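Local coordinates for N-acyl-D-glutamate deacylase (Bordetella bronchiseptica, PDB 3GIP), which hydrolyses the amide bond of N-acyl-D-glutamates, probably with the help of a bound zinc ion, as a member of the amidohydrolase superfamily, at residues Gln399-Ala402 against Arg403-Leu407. Numbering follows the deposited sequence.
Sequences QAVA and RMTAL
Between A402 and L407, and between V401 and T405, runs a local contact at the junction of helices 397-404 and 406-412, with T405 at the N-cap position of the second helix, its side chain making no capping bond. L407 N lies 3.0 Å from A402 O, and the bond is nearly straight (171° at the hydrogen). T405 N donates to the same oxygen at 3.3 Å from above the carbonyl plane, so two N-H groups grip A402 O, and the L407 N bond spans to helix 406-412. One residue earlier, T405 OG1 donates to V401 O at 2.7 Å from above the carbonyl plane, 43° out of it. The first torsion of T405 (58°) places OG1 between its own backbone N and carbonyl carbon, facing the preceding turn, 3.9 Å from V401 CG1. M404 N splits between A400 O and V401 O, and both bonds are weak, consistent with a helix losing its regular spacing. The junction sits within the TIM-barrel-type fold of the amidohydrolases: M404 lies on helix 376-391 and on strands 57-64 and 360-362, and V401 and T405 both rest on P60. R403 N closes a regular turn onto Q399 O at 3.2 Å. A water donates to Q399 O at 2.8 Å and accepts a weak bond from R403 NE. R403 NH1 donates to F355 O and C360 O, and NH2 to Q356 O.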
loop_
_atom_site.group_PDB
_atom_site.type_symbol
_atom_site.label_atom_id
_atom_site.label_comp_id
_atom_site.label_asym_id
_atom_site.label_seq_id
_atom_site.Cartn_x
_atom_site.Cartn_y
_atom_site.Cartn_z
ATOM N N GLN A 399 16.641 8.845 -6.982
ATOM C CA GLN A 399 16.230 8.826 -5.585
ATOM C C GLN A 399 14.792 8.330 -5.449
ATOM O O GLN A 399 14.480 7.550 -4.550
ATOM C CB GLN A 399 16.353 10.223 -4.966
ATOM C CG GLN A 399 17.784 10.712 -4.804
ATOM C CD GLN A 399 17.859 12.133 -4.271
ATOM O OE1 GLN A 399 17.302 13.063 -4.862
ATOM N NE2 GLN A 399 18.554 12.311 -3.152
ATOM N N ALA A 400 13.919 8.776 -6.345
ATOM C CA ALA A 400 12.518 8.374 -6.289
ATOM C C ALA A 400 12.356 6.877 -6.529
ATOM O O ALA A 400 11.596 6.209 -5.828
ATOM C CB ALA A 400 11.703 9.167 -7.307
ATOM N N VAL A 401 13.066 6.349 -7.521
ATOM C CA VAL A 401 12.978 4.921 -7.804
ATOM C C VAL A 401 13.416 4.126 -6.578
ATOM O O VAL A 401 12.838 3.088 -6.268
ATOM C CB VAL A 401 13.844 4.533 -9.025
ATOM C CG1 VAL A 401 13.913 3.015 -9.164
ATOM C CG2 VAL A 401 13.244 5.140 -10.288
ATOM N N ALA A 402 14.428 4.619 -5.869
ATOM C CA ALA A 402 14.892 3.930 -4.673
ATOM C C ALA A 402 13.768 3.860 -3.635
ATOM O O ALA A 402 13.608 2.847 -2.956
ATOM C CB ALA A 402 16.112 4.644 -4.092
ATOM N N ARG A 403 12.982 4.928 -3.517
ATOM C CA ARG A 403 11.878 4.954 -2.558
ATOM C C ARG A 403 10.791 3.945 -2.903
ATOM O O ARG A 403 10.040 3.507 -2.028
ATOM C CB ARG A 403 11.220 6.338 -2.515
ATOM C CG ARG A 403 12.138 7.474 -2.148
ATOM C CD ARG A 403 12.781 7.260 -0.787
ATOM N NE ARG A 403 13.477 8.470 -0.369
ATOM C CZ ARG A 403 12.863 9.560 0.081
ATOM N NH1 ARG A 403 11.538 9.587 0.190
ATOM N NH2 ARG A 403 13.573 10.638 0.384
ATOM N N MET A 404 10.705 3.593 -4.182
ATOM C CA MET A 404 9.682 2.672 -4.675
ATOM C C MET A 404 10.156 1.240 -4.790
ATOM O O MET A 404 9.351 0.346 -5.048
ATOM C CB MET A 404 9.228 3.089 -6.070
ATOM C CG MET A 404 8.769 4.514 -6.199
ATOM S SD MET A 404 8.441 4.928 -7.923
ATOM C CE MET A 404 7.458 6.418 -7.681
ATOM N N THR A 405 11.452 1.016 -4.612
ATOM C CA THR A 405 11.994 -0.321 -4.788
ATOM C C THR A 405 12.887 -0.822 -3.656
ATOM O O THR A 405 12.456 -1.624 -2.826
ATOM C CB THR A 405 12.769 -0.388 -6.125
ATOM O OG1 THR A 405 13.819 0.594 -6.121
ATOM C CG2 THR A 405 11.831 -0.095 -7.299
ATOM N N ALA A 406 14.127 -0.351 -3.619
ATOM C CA ALA A 406 15.064 -0.782 -2.594
ATOM C C ALA A 406 14.609 -0.484 -1.169
ATOM O O ALA A 406 14.725 -1.341 -0.298
ATOM C CB ALA A 406 16.430 -0.160 -2.840
ATOM N N LEU A 407 14.100 0.719 -0.919
ATOM C CA LEU A 407 13.664 1.052 0.435
ATOM C C LEU A 407 12.560 0.102 0.903
ATOM O O LEU A 407 12.636 -0.444 2.007
ATOM C CB LEU A 407 13.213 2.517 0.519
ATOM C CG LEU A 407 12.802 3.028 1.905
ATOM C CD1 LEU A 407 13.948 2.864 2.910
ATOM C CD2 LEU A 407 12.395 4.493 1.787
HETATM O O HOH W 1 15.845 7.491 -2.148
#